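Local coordinates for phosphotriesterase homology protein (Escherichia coli, PDB 1BF6) that hydrolyses esters, among them phosphorylated glyceryl acetates and aromatic acetates and propionates, and binds two zinc ions per subunit, at residues 8-13 with 204-209; 239-244 with 258-263; 135-140 with 168-173; 81-86 with 155-160; 227-232 with 271-276. All blocks are in the same frame, centred on the assembly; numbering follows the deposited sequence.

Contact 1 (8-13 with 204-209); sequences TLAHEH and YVQFDT. With ZN (zinc ion), chain C.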
# COMPACT_ATOMS: atom_id res chain seq x y z
N THR A 8 1.23 9.49 -7.46
CA THR A 8 0.77 8.85 -6.24
C THR A 8 1.62 7.62 -5.91
O THR A 8 1.85 6.76 -6.78
CB THR A 8 -0.72 8.39 -6.37
OG1 THR A 8 -1.57 9.52 -6.58
CG2 THR A 8 -1.17 7.63 -5.12
N LEU A 9 2.14 7.56 -4.68
CA LEU A 9 2.90 6.40 -4.21
C LEU A 9 1.79 5.55 -3.57
O LEU A 9 1.20 5.94 -2.57
CB LEU A 9 3.95 6.82 -3.17
CG LEU A 9 5.36 7.11 -3.72
CD1 LEU A 9 5.32 8.11 -4.85
CD2 LEU A 9 6.27 7.59 -2.60
N ALA A 10 1.51 4.42 -4.20
CA ALA A 10 0.40 3.53 -3.80
C ALA A 10 0.49 2.75 -2.50
O ALA A 10 -0.52 2.20 -2.05
CB ALA A 10 0.10 2.57 -4.95
N HIS A 11 1.67 2.70 -1.88
CA HIS A 11 1.84 1.93 -0.64
C HIS A 11 3.03 2.40 0.16
O HIS A 11 4.16 1.99 -0.10
CB HIS A 11 2.03 0.46 -0.99
CG HIS A 11 2.02 -0.45 0.20
ND1 HIS A 11 1.07 -1.43 0.40
CD2 HIS A 11 2.85 -0.51 1.27
CE1 HIS A 11 1.34 -2.05 1.56
NE2 HIS A 11 2.40 -1.52 2.12
N GLU A 12 2.77 3.22 1.17
CA GLU A 12 3.82 3.77 2.01
C GLU A 12 3.41 3.84 3.47
O GLU A 12 2.24 3.67 3.83
CB GLU A 12 4.16 5.19 1.56
CG GLU A 12 4.67 5.32 0.14
CD GLU A 12 5.92 4.52 -0.11
OE1 GLU A 12 6.69 4.27 0.84
OE2 GLU A 12 6.15 4.14 -1.27
N HIS A 13 4.40 4.11 4.32
CA HIS A 13 4.18 4.31 5.73
C HIS A 13 4.88 5.60 6.08
O HIS A 13 6.03 5.78 5.71
CB HIS A 13 4.79 3.17 6.55
CG HIS A 13 4.14 1.86 6.31
ND1 HIS A 13 2.95 1.47 6.89
CD2 HIS A 13 4.47 0.86 5.45
CE1 HIS A 13 2.60 0.30 6.38
NE2 HIS A 13 3.50 -0.10 5.50
N TYR A 204 -6.07 -4.92 -9.50
CA TYR A 204 -4.86 -4.11 -9.76
C TYR A 204 -3.74 -4.81 -8.98
O TYR A 204 -4.00 -5.50 -7.98
CB TYR A 204 -5.00 -2.69 -9.25
CG TYR A 204 -5.82 -1.78 -10.13
CD1 TYR A 204 -7.20 -1.89 -10.18
CD2 TYR A 204 -5.20 -0.77 -10.88
CE1 TYR A 204 -7.97 -1.02 -10.95
CE2 TYR A 204 -5.96 0.12 -11.65
CZ TYR A 204 -7.34 -0.01 -11.68
OH TYR A 204 -8.11 0.85 -12.44
N VAL A 205 -2.51 -4.68 -9.47
CA VAL A 205 -1.34 -5.27 -8.82
C VAL A 205 -0.31 -4.18 -8.52
O VAL A 205 -0.26 -3.15 -9.19
CB VAL A 205 -0.69 -6.38 -9.69
CG1 VAL A 205 -1.63 -7.59 -9.80
CG2 VAL A 205 -0.33 -5.84 -11.09
N GLN A 206 0.48 -4.41 -7.47
CA GLN A 206 1.49 -3.43 -7.08
C GLN A 206 2.92 -3.94 -7.00
O GLN A 206 3.18 -5.05 -6.54
CB GLN A 206 1.12 -2.81 -5.75
CG GLN A 206 -0.08 -1.91 -5.83
CD GLN A 206 -0.56 -1.43 -4.50
OE1 GLN A 206 0.06 -1.67 -3.44
NE2 GLN A 206 -1.71 -0.76 -4.52
N PHE A 207 3.83 -3.14 -7.57
CA PHE A 207 5.26 -3.39 -7.51
C PHE A 207 5.61 -2.28 -6.52
O PHE A 207 5.95 -1.15 -6.90
CB PHE A 207 5.93 -3.14 -8.88
CG PHE A 207 5.72 -4.26 -9.89
CD1 PHE A 207 4.44 -4.69 -10.24
CD2 PHE A 207 6.82 -4.87 -10.50
CE1 PHE A 207 4.25 -5.72 -11.17
CE2 PHE A 207 6.64 -5.90 -11.43
CZ PHE A 207 5.35 -6.33 -11.77
N ASP A 208 5.44 -2.60 -5.23
CA ASP A 208 5.66 -1.64 -4.15
C ASP A 208 6.84 -1.90 -3.20
O ASP A 208 6.89 -1.30 -2.12
CB ASP A 208 4.38 -1.48 -3.31
CG ASP A 208 3.81 -2.82 -2.85
OD1 ASP A 208 4.58 -3.79 -2.70
OD2 ASP A 208 2.57 -2.91 -2.68
N THR A 209 7.74 -2.80 -3.58
CA THR A 209 8.91 -3.08 -2.76
C THR A 209 10.18 -2.64 -3.52
O THR A 209 11.28 -3.19 -3.33
CB THR A 209 9.00 -4.57 -2.36
OG1 THR A 209 9.04 -5.40 -3.53
CG2 THR A 209 7.78 -4.98 -1.49
ZN ZN C . 3.50 -1.75 4.10
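H11 meets Q206 and D208 inside the TIM barrel, where the HxH motif closing the first barrel strand supplies two zinc ligands. H11 NE2 binds the ion at 2.3 Å and H13 NE2 at 2.2 Å; E124 and D242 are its other protein ligands. With H11 CG anti to the backbone N (chi1 -172°), the imidazole projects from the strand past the end of strand 204-207. There D208 OD2 lies 3.7 Å from H11 ND1, its carboxylate turned 56° from the ring, in contact but not hydrogen-bonded. The other oxygen, OD1, accepts a hydrogen bond from H185, a second-zinc ligand, so D208 probably helps position that histidine. Q206, extended beyond CG, lays its amide nearly perpendicular to the H11 imidazole and against the methyl of A10, a residue small enough to admit it. Replacing Q206 by alanine is likely to open a gap beside the A10 methyl and H11 CB. At the root of its side chain, H11 CB packs 3.8 Å from D208 CB.

Contact 2 (239-244 with 258-263); sequences LSMDIT and DYLLTT. With ZN (zinc ion), chain C; SO4 (sulfate ion), chain F.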
# COMPACT_ATOMS: atom_id res chain seq x y z
N LEU A 239 2.75 1.55 -8.39
CA LEU A 239 4.10 1.47 -7.81
C LEU A 239 4.30 2.16 -6.48
O LEU A 239 3.60 3.12 -6.15
CB LEU A 239 5.09 2.10 -8.81
CG LEU A 239 5.03 1.71 -10.30
CD1 LEU A 239 5.97 2.61 -11.10
CD2 LEU A 239 5.39 0.26 -10.50
N SER A 240 5.32 1.70 -5.75
CA SER A 240 5.70 2.28 -4.46
C SER A 240 7.01 1.68 -3.90
O SER A 240 7.60 0.78 -4.50
CB SER A 240 4.57 2.16 -3.43
OG SER A 240 4.19 3.44 -2.95
N MET A 241 7.44 2.20 -2.75
CA MET A 241 8.67 1.78 -2.06
C MET A 241 8.39 0.98 -0.77
O MET A 241 9.25 0.22 -0.29
CB MET A 241 9.48 3.02 -1.65
CG MET A 241 9.82 4.00 -2.78
SD MET A 241 10.88 3.24 -3.96
CE MET A 241 12.36 3.06 -2.98
N ASP A 242 7.20 1.18 -0.20
CA ASP A 242 6.82 0.54 1.07
C ASP A 242 7.88 0.83 2.15
O ASP A 242 8.41 -0.11 2.76
CB ASP A 242 6.62 -0.97 0.91
CG ASP A 242 6.04 -1.62 2.16
OD1 ASP A 242 5.48 -0.90 3.00
OD2 ASP A 242 6.18 -2.84 2.29
N ILE A 243 8.21 2.11 2.34
CA ILE A 243 9.17 2.53 3.37
C ILE A 243 8.56 2.15 4.73
O ILE A 243 7.39 2.44 4.99
CB ILE A 243 9.44 4.06 3.32
CG1 ILE A 243 10.13 4.45 2.01
CG2 ILE A 243 10.26 4.50 4.52
CD1 ILE A 243 11.44 3.72 1.75
N THR A 244 9.37 1.50 5.57
CA THR A 244 8.91 1.03 6.89
C THR A 244 9.90 1.26 8.04
O THR A 244 9.53 1.15 9.20
CB THR A 244 8.64 -0.50 6.85
OG1 THR A 244 9.83 -1.19 6.48
CG2 THR A 244 7.53 -0.86 5.85
N ASP A 258 11.72 9.19 -2.45
CA ASP A 258 11.98 9.67 -3.81
C ASP A 258 12.96 8.84 -4.63
O ASP A 258 13.28 9.21 -5.76
CB ASP A 258 12.35 11.16 -3.83
CG ASP A 258 13.73 11.46 -3.24
OD1 ASP A 258 14.39 10.56 -2.66
OD2 ASP A 258 14.14 12.63 -3.36
N TYR A 259 13.46 7.74 -4.06
CA TYR A 259 14.36 6.84 -4.78
C TYR A 259 13.61 6.34 -6.01
O TYR A 259 14.20 6.06 -7.05
CB TYR A 259 14.72 5.64 -3.89
CG TYR A 259 15.54 4.58 -4.56
CD1 TYR A 259 14.94 3.51 -5.24
CD2 TYR A 259 16.93 4.60 -4.47
CE1 TYR A 259 15.71 2.50 -5.81
CE2 TYR A 259 17.70 3.59 -5.03
CZ TYR A 259 17.09 2.55 -5.69
OH TYR A 259 17.87 1.56 -6.24
N LEU A 260 12.29 6.23 -5.89
CA LEU A 260 11.45 5.78 -6.99
C LEU A 260 11.64 6.68 -8.21
O LEU A 260 11.75 6.20 -9.33
CB LEU A 260 9.97 5.82 -6.57
CG LEU A 260 8.93 5.40 -7.61
CD1 LEU A 260 9.08 3.93 -7.95
CD2 LEU A 260 7.52 5.67 -7.07
N LEU A 261 11.73 7.98 -7.96
CA LEU A 261 11.86 8.96 -9.04
C LEU A 261 13.29 9.35 -9.41
O LEU A 261 13.58 9.65 -10.57
CB LEU A 261 11.02 10.20 -8.71
CG LEU A 261 9.52 9.87 -8.58
CD1 LEU A 261 8.75 10.99 -7.93
CD2 LEU A 261 8.94 9.51 -9.94
N THR A 262 14.19 9.33 -8.43
CA THR A 262 15.59 9.70 -8.67
C THR A 262 16.39 8.54 -9.24
O THR A 262 17.36 8.75 -9.97
CB THR A 262 16.30 10.18 -7.38
OG1 THR A 262 16.38 9.10 -6.45
CG2 THR A 262 15.56 11.35 -6.76
N THR A 263 15.94 7.31 -8.96
CA THR A 263 16.67 6.14 -9.41
C THR A 263 15.91 5.06 -10.18
O THR A 263 16.33 4.69 -11.28
CB THR A 263 17.40 5.47 -8.21
OG1 THR A 263 18.18 6.45 -7.52
CG2 THR A 263 18.28 4.33 -8.66
ZN ZN C . 3.50 -1.75 4.10
S SO4 F . 11.06 -4.66 5.85
O1 SO4 F . 12.10 -5.40 6.56
O2 SO4 F . 10.21 -3.89 6.86
O3 SO4 F . 11.63 -3.62 4.85
O4 SO4 F . 10.22 -5.64 5.03
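The CA atoms of M241 and L260 lie 6.9 Å apart, where the loop after the last strand of the TIM barrel, 237-239, faces the start of helix 259-270. M241 fills the space between them, its flexible chain bending at both chi2 (-64°) and chi3 (-68°). SD rests on L260 CB at 3.8 Å. The methyl CE goes on to Y259 CD1 at 3.5 Å, the two side chains crossing at about a right angle. T263, one turn along the helix, sets its CB over a face of the Y259 ring. L239 adds a looser apolar contact, its CB 4.5 Å from L260 CD1. While M241 faces the helix, the next residue faces the active site: D242 OD1 binds zinc at 2.4 Å, beside H11, H13 and E124. E12, between the zinc-binding histidines, accepts a hydrogen bond from M241 N through OE2. Farther along, T244 OG1 donates a 2.8 Å hydrogen bond to O2 of a sulfate, probably from the crystallisation liquor.

Contact 3 (135-140 with 168-173); sequences LEEKVF and LALLQA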
# COMPACT_ATOMS: atom_id res chain seq x y z
N LEU A 135 -7.87 -16.42 11.19
CA LEU A 135 -8.06 -15.04 11.61
C LEU A 135 -7.91 -14.06 10.44
O LEU A 135 -8.58 -13.03 10.39
CB LEU A 135 -7.11 -14.65 12.74
CG LEU A 135 -7.37 -15.34 14.08
CD1 LEU A 135 -6.36 -14.84 15.11
CD2 LEU A 135 -8.79 -15.03 14.56
N GLU A 136 -6.99 -14.36 9.53
CA GLU A 136 -6.80 -13.52 8.35
C GLU A 136 -8.04 -13.62 7.45
O GLU A 136 -8.52 -12.61 6.93
CB GLU A 136 -5.54 -13.94 7.60
CG GLU A 136 -4.28 -13.42 8.27
CD GLU A 136 -3.02 -14.14 7.82
OE1 GLU A 136 -3.08 -15.06 6.99
OE2 GLU A 136 -1.94 -13.76 8.33
N GLU A 137 -8.58 -14.83 7.31
CA GLU A 137 -9.79 -15.03 6.51
C GLU A 137 -10.92 -14.16 7.06
O GLU A 137 -11.61 -13.47 6.30
CB GLU A 137 -10.22 -16.50 6.53
CG GLU A 137 -11.55 -16.72 5.79
CD GLU A 137 -12.02 -18.15 5.81
OE1 GLU A 137 -11.81 -18.85 6.83
OE2 GLU A 137 -12.62 -18.59 4.81
N LYS A 138 -11.07 -14.17 8.38
CA LYS A 138 -12.09 -13.39 9.07
C LYS A 138 -11.89 -11.89 8.81
O LYS A 138 -12.86 -11.16 8.57
CB LYS A 138 -12.01 -13.66 10.57
CG LYS A 138 -13.07 -13.01 11.43
CD LYS A 138 -12.71 -13.26 12.90
CE LYS A 138 -13.83 -12.95 13.85
NZ LYS A 138 -13.41 -13.33 15.23
N VAL A 139 -10.64 -11.44 8.86
CA VAL A 139 -10.36 -10.03 8.59
C VAL A 139 -10.72 -9.68 7.12
O VAL A 139 -11.32 -8.65 6.86
CB VAL A 139 -8.89 -9.66 8.93
CG1 VAL A 139 -8.51 -8.30 8.31
CG2 VAL A 139 -8.72 -9.57 10.46
N PHE A 140 -10.38 -10.56 6.18
CA PHE A 140 -10.71 -10.33 4.78
C PHE A 140 -12.24 -10.31 4.55
O PHE A 140 -12.74 -9.53 3.74
CB PHE A 140 -10.04 -11.36 3.88
CG PHE A 140 -8.69 -10.92 3.37
CD1 PHE A 140 -7.59 -10.85 4.22
CD2 PHE A 140 -8.52 -10.52 2.04
CE1 PHE A 140 -6.34 -10.39 3.77
CE2 PHE A 140 -7.28 -10.06 1.57
CZ PHE A 140 -6.19 -9.99 2.44
N LEU A 168 -8.00 -12.79 -3.68
CA LEU A 168 -9.00 -12.32 -4.64
C LEU A 168 -10.23 -13.21 -4.69
O LEU A 168 -11.35 -12.71 -4.76
CB LEU A 168 -8.38 -12.18 -6.04
CG LEU A 168 -7.27 -11.12 -6.19
CD1 LEU A 168 -6.82 -11.07 -7.65
CD2 LEU A 168 -7.77 -9.76 -5.75
N ALA A 169 -10.00 -14.53 -4.65
CA ALA A 169 -11.08 -15.52 -4.66
C ALA A 169 -11.96 -15.35 -3.40
O ALA A 169 -13.19 -15.41 -3.48
CB ALA A 169 -10.50 -16.93 -4.71
N LEU A 170 -11.31 -15.12 -2.26
CA LEU A 170 -12.03 -14.91 -1.00
C LEU A 170 -12.88 -13.63 -1.05
O LEU A 170 -14.08 -13.63 -0.70
CB LEU A 170 -11.04 -14.83 0.17
CG LEU A 170 -11.61 -14.70 1.59
CD1 LEU A 170 -12.46 -15.94 1.91
CD2 LEU A 170 -10.49 -14.57 2.61
N LEU A 171 -12.28 -12.54 -1.52
CA LEU A 171 -12.99 -11.27 -1.60
C LEU A 171 -14.15 -11.33 -2.60
O LEU A 171 -15.24 -10.84 -2.31
CB LEU A 171 -12.01 -10.14 -1.93
CG LEU A 171 -11.00 -9.81 -0.82
CD1 LEU A 171 -9.96 -8.83 -1.34
CD2 LEU A 171 -11.72 -9.24 0.40
N GLN A 172 -13.92 -11.95 -3.75
CA GLN A 172 -14.95 -12.09 -4.77
C GLN A 172 -16.11 -12.98 -4.29
O GLN A 172 -17.27 -12.70 -4.58
CB GLN A 172 -14.36 -12.64 -6.06
CG GLN A 172 -15.39 -12.89 -7.14
CD GLN A 172 -14.76 -13.17 -8.48
OE1 GLN A 172 -14.12 -14.20 -8.68
NE2 GLN A 172 -14.93 -12.23 -9.41
N ALA A 173 -15.79 -14.04 -3.56
CA ALA A 173 -16.82 -14.94 -3.02
C ALA A 173 -17.72 -14.15 -2.06
O ALA A 173 -18.88 -14.52 -1.82
CB ALA A 173 -16.18 -16.13 -2.31
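F140 turns its ring edge toward L171 and its CB toward L170, so two successive leucines of helix 164-173 meet one phenylalanine of helix 134-150. L171 CG lies in the plane of the F140 ring, beyond its edge, 3.9 Å from CD2. The CD2 methyl of L171 also lies 3.5 Å from the backbone atom F140 O. L170, with CG anti to the backbone N (chi1 -176°), brings its CD2 branch to F140 CB at 3.5 Å, the two side chains crossing obliquely. The other branch of L170 sets CD1 3.9 Å from E137 OE2, the aliphatic part of that glutamate covering the leucine. With an alanine in place of L171, the edge of F140 would probably lose its cover and a gap open between the helices. The segments cross at -46°, with a closest approach of 10.5 Å between their axes. F140 touches T156 and L171 touches I154 on the intervening strand 154-157: neighbouring outer helices packed on a barrel strand, as in the TIM-barrel fold.

Contact 4 (81-86 with 155-160); sequences GYYQDA and STHTSF. With ZN (zinc ion), chain D.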
# COMPACT_ATOMS: atom_id res chain seq x y z
N GLY A 81 -8.04 -1.10 9.02
CA GLY A 81 -7.99 -2.54 8.83
C GLY A 81 -7.17 -3.26 9.88
O GLY A 81 -6.89 -2.71 10.95
N TYR A 82 -6.84 -4.51 9.59
CA TYR A 82 -6.01 -5.34 10.47
C TYR A 82 -4.92 -5.95 9.59
O TYR A 82 -5.17 -6.35 8.44
CB TYR A 82 -6.84 -6.40 11.20
CG TYR A 82 -7.59 -5.83 12.39
CD1 TYR A 82 -8.86 -5.27 12.25
CD2 TYR A 82 -7.00 -5.80 13.67
CE1 TYR A 82 -9.53 -4.70 13.33
CE2 TYR A 82 -7.66 -5.24 14.76
CZ TYR A 82 -8.93 -4.68 14.58
OH TYR A 82 -9.56 -4.08 15.65
N TYR A 83 -3.71 -6.02 10.14
CA TYR A 83 -2.51 -6.48 9.43
C TYR A 83 -2.39 -7.94 8.99
O TYR A 83 -2.74 -8.28 7.87
CB TYR A 83 -1.30 -6.02 10.23
CG TYR A 83 0.03 -6.07 9.50
CD1 TYR A 83 0.10 -6.00 8.11
CD2 TYR A 83 1.22 -6.20 10.22
CE1 TYR A 83 1.32 -6.07 7.46
CE2 TYR A 83 2.44 -6.26 9.58
CZ TYR A 83 2.49 -6.20 8.20
OH TYR A 83 3.71 -6.31 7.59
N GLN A 84 -1.78 -8.78 9.82
CA GLN A 84 -1.64 -10.20 9.52
C GLN A 84 -1.63 -10.98 10.83
O GLN A 84 -1.51 -10.38 11.91
CB GLN A 84 -0.40 -10.51 8.68
CG GLN A 84 0.89 -9.98 9.25
CD GLN A 84 2.08 -10.45 8.46
OE1 GLN A 84 2.30 -11.65 8.30
NE2 GLN A 84 2.87 -9.51 7.97
N ASP A 85 -1.77 -12.29 10.72
CA ASP A 85 -1.87 -13.17 11.88
C ASP A 85 -0.93 -12.91 13.06
O ASP A 85 -1.40 -12.66 14.18
CB ASP A 85 -1.78 -14.63 11.46
CG ASP A 85 -2.42 -15.55 12.46
OD1 ASP A 85 -3.66 -15.70 12.42
OD2 ASP A 85 -1.70 -16.06 13.34
N ALA A 86 0.37 -12.88 12.78
CA ALA A 86 1.36 -12.66 13.83
C ALA A 86 1.27 -11.32 14.55
O ALA A 86 1.72 -11.21 15.69
CB ALA A 86 2.76 -12.87 13.26
N SER A 155 -6.86 -2.63 -0.18
CA SER A 155 -5.45 -2.73 -0.56
C SER A 155 -4.81 -3.78 0.35
O SER A 155 -4.83 -3.65 1.57
CB SER A 155 -4.78 -1.37 -0.38
OG SER A 155 -3.41 -1.43 -0.75
N THR A 156 -4.23 -4.81 -0.26
CA THR A 156 -3.67 -5.92 0.51
C THR A 156 -2.15 -6.02 0.69
O THR A 156 -1.38 -5.29 0.07
CB THR A 156 -4.15 -7.27 -0.07
OG1 THR A 156 -3.33 -7.63 -1.19
CG2 THR A 156 -5.63 -7.18 -0.54
N HIS A 157 -1.75 -6.97 1.54
CA HIS A 157 -0.35 -7.31 1.82
C HIS A 157 -0.19 -8.79 1.51
O HIS A 157 -0.90 -9.62 2.10
CB HIS A 157 0.02 -7.10 3.31
CG HIS A 157 1.26 -7.84 3.77
ND1 HIS A 157 2.42 -7.17 4.11
CD2 HIS A 157 1.43 -9.16 4.03
CE1 HIS A 157 3.25 -8.08 4.55
NE2 HIS A 157 2.70 -9.30 4.53
N THR A 158 0.66 -9.14 0.55
CA THR A 158 0.93 -10.54 0.30
C THR A 158 2.33 -10.73 0.89
O THR A 158 3.20 -9.86 0.75
CB THR A 158 0.93 -10.97 -1.21
OG1 THR A 158 1.92 -10.23 -1.94
CG2 THR A 158 -0.45 -10.80 -1.83
N SER A 159 2.50 -11.81 1.65
CA SER A 159 3.79 -12.12 2.27
C SER A 159 4.68 -12.80 1.25
O SER A 159 4.41 -13.91 0.80
CB SER A 159 3.58 -13.00 3.50
OG SER A 159 3.12 -12.21 4.59
N PHE A 160 5.74 -12.09 0.85
CA PHE A 160 6.67 -12.60 -0.15
C PHE A 160 5.98 -13.02 -1.44
O PHE A 160 6.28 -14.07 -2.02
CB PHE A 160 7.55 -13.71 0.45
CG PHE A 160 8.41 -13.21 1.57
CD1 PHE A 160 9.47 -12.34 1.30
CD2 PHE A 160 8.11 -13.51 2.89
CE1 PHE A 160 10.22 -11.77 2.32
CE2 PHE A 160 8.84 -12.95 3.94
CZ PHE A 160 9.90 -12.07 3.65
ZN ZN D . 2.82 -4.99 3.59
O HOH W 1 5.24 -10.32 5.77
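Y83 and H157 both carry CG anti to the backbone N (chi1 -165° for the tyrosine), and these torsions swing their rings toward each other across the mouth of the barrel. The result is a T-shaped stack: the edge of Y83 points at a face of H157, with the planes at 81° and the ring centroids 5.2 Å apart. Y83 CE1 sits above the imidazole toward its rim, while the phenol OH comes to 3.5 Å from H157 CE1. Q84, its CG between the backbone N and the carbonyl carbon, sets CG over a face of the Y83 ring, and the extended rest of the chain brings its amide beside H157. Q84 NE2 and H157 NE2 lie 3.5 Å apart, but both are donors and do not bond. H157 NE2 instead donates to S159 OG, at 2.9 Å with an N-H...O angle of 144°, and the acceptor lies close to the ring plane. Water 1 also donates to S159 OG, at 3.1 Å, and receives a weak bond from Q84 NE2. The serine hydroxyl is also hydrogen-bonded to T127 O. A small hydroxyl suits this place because it can receive and donate at once. With its proton on NE2, H157 has ND1 available for zinc, bound at 2.3 Å beside E124 and H185. The imidazole is thus held by metal and serine and flanked on one face by Y83.

Contact 5 (227-232 with 271-276); sequences ALRDRG and SGFSQA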
# COMPACT_ATOMS: atom_id res chain seq x y z
N ALA A 227 7.16 -7.06 -19.20
CA ALA A 227 6.25 -8.13 -19.61
C ALA A 227 4.82 -7.59 -19.62
O ALA A 227 4.04 -7.89 -20.53
CB ALA A 227 6.37 -9.33 -18.65
N LEU A 228 4.49 -6.77 -18.63
CA LEU A 228 3.17 -6.17 -18.52
C LEU A 228 2.95 -5.12 -19.61
O LEU A 228 1.90 -5.09 -20.25
CB LEU A 228 2.97 -5.58 -17.12
CG LEU A 228 3.09 -6.66 -16.03
CD1 LEU A 228 2.89 -6.04 -14.66
CD2 LEU A 228 2.11 -7.80 -16.28
N ARG A 229 3.96 -4.30 -19.85
CA ARG A 229 3.89 -3.29 -20.90
C ARG A 229 3.72 -3.96 -22.27
O ARG A 229 2.91 -3.51 -23.09
CB ARG A 229 5.17 -2.45 -20.89
CG ARG A 229 5.21 -1.41 -21.99
CD ARG A 229 6.54 -0.69 -21.98
NE ARG A 229 6.59 0.33 -23.02
CZ ARG A 229 7.49 0.35 -23.99
NH1 ARG A 229 8.42 -0.60 -24.05
NH2 ARG A 229 7.46 1.31 -24.90
N ASP A 230 4.46 -5.05 -22.51
CA ASP A 230 4.40 -5.77 -23.78
C ASP A 230 3.02 -6.36 -24.06
O ASP A 230 2.66 -6.60 -25.21
CB ASP A 230 5.41 -6.92 -23.81
CG ASP A 230 6.86 -6.45 -23.77
OD1 ASP A 230 7.16 -5.31 -24.20
OD2 ASP A 230 7.69 -7.25 -23.30
N ARG A 231 2.27 -6.63 -23.00
CA ARG A 231 0.93 -7.21 -23.12
C ARG A 231 -0.18 -6.17 -22.99
O ARG A 231 -1.37 -6.52 -22.95
CB ARG A 231 0.76 -8.32 -22.09
CG ARG A 231 1.66 -9.52 -22.33
CD ARG A 231 1.79 -10.36 -21.07
NE ARG A 231 2.53 -11.60 -21.30
CZ ARG A 231 3.86 -11.70 -21.42
NH1 ARG A 231 4.63 -10.62 -21.35
NH2 ARG A 231 4.41 -12.89 -21.61
N GLY A 232 0.21 -4.90 -22.95
CA GLY A 232 -0.73 -3.80 -22.82
C GLY A 232 -1.49 -3.79 -21.51
O GLY A 232 -2.63 -3.32 -21.45
N SER A 271 15.55 1.58 -19.87
CA SER A 271 15.30 0.26 -20.44
C SER A 271 14.25 0.29 -21.55
O SER A 271 13.98 -0.74 -22.17
CB SER A 271 14.87 -0.74 -19.35
OG SER A 271 13.61 -0.40 -18.80
N GLY A 272 13.63 1.45 -21.78
CA GLY A 272 12.65 1.54 -22.86
C GLY A 272 11.26 2.12 -22.61
O GLY A 272 10.53 2.35 -23.58
N PHE A 273 10.88 2.36 -21.36
CA PHE A 273 9.55 2.90 -21.06
C PHE A 273 9.45 4.38 -21.40
O PHE A 273 10.32 5.17 -21.04
CB PHE A 273 9.22 2.76 -19.57
CG PHE A 273 8.55 1.46 -19.19
CD1 PHE A 273 9.08 0.23 -19.56
CD2 PHE A 273 7.40 1.48 -18.38
CE1 PHE A 273 8.49 -0.97 -19.13
CE2 PHE A 273 6.80 0.29 -17.95
CZ PHE A 273 7.34 -0.94 -18.32
N SER A 274 8.35 4.77 -22.05
CA SER A 274 8.11 6.17 -22.40
C SER A 274 7.61 6.85 -21.13
O SER A 274 7.22 6.17 -20.17
CB SER A 274 7.04 6.29 -23.50
OG SER A 274 5.73 6.01 -23.01
N GLN A 275 7.65 8.17 -21.11
CA GLN A 275 7.18 8.90 -19.94
C GLN A 275 5.66 8.72 -19.78
O GLN A 275 5.14 8.80 -18.66
CB GLN A 275 7.54 10.38 -20.03
CG GLN A 275 7.27 11.18 -18.76
CD GLN A 275 7.98 10.62 -17.54
OE1 GLN A 275 9.18 10.40 -17.54
NE2 GLN A 275 7.22 10.39 -16.48
N ALA A 276 4.96 8.48 -20.89
CA ALA A 276 3.52 8.26 -20.88
C ALA A 276 3.25 6.93 -20.17
O ALA A 276 2.30 6.83 -19.40
CB ALA A 276 2.97 8.21 -22.30
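In the outer helical layer of the TIM barrel, the last turn of helix 218-230 packs on the short link between helices 259-270 and 275-289 through R229 and F273. R229 is extended from CG to NE, and its methylene CD lies over a face of the phenylalanine in a CH-pi contact, 3.6 Å from the F273 ring centroid and 19° off the ring normal. R229 CB adds a contact with F273 CZ at 3.7 Å, so the aliphatic shaft slides along the ring while the charged end passes beyond it. That end turns one face toward the G272 carbonyl, with NH2 3.5 Å from G272 O. Its strongest polar partner is D277, which forms a salt bridge with NE. Arginine suits this partly exposed place: its methylenes cover the ring and its charged end reaches D277. The ring of F273 also meets H226 edge-to-face. Glycine suits the place of G272, since a CB there would jam against the preceding carbonyl O. S274 then caps the next helix, its OG accepting from D277 N. G232, whose positive phi favours glycine, and G272 each end a helix in a Schellman motif, and S274 is a classic N-cap.

From the N terminus, contact 1 closes the longest loop, joining strand 7-12 to strand 204-207 across the barrel. Contacts 3 and 4 both fall within that loop and cross each other, the segments running 81-86, 135-140, 155-160, 168-173. Contact 4 ties the loop after strand 75-80 to strand 154-157, contact 3 joins the helices before and after that strand, and a hydrogen bond from D85 N to E136 OE2 couples the pair. After contact 1 has closed, contact 5 opens on helix 218-230 and encloses contact 2, which links the last barrel strand to helix 259-270. Contacts 1 and 2 share a zinc ion and meet directly through E12 and S240.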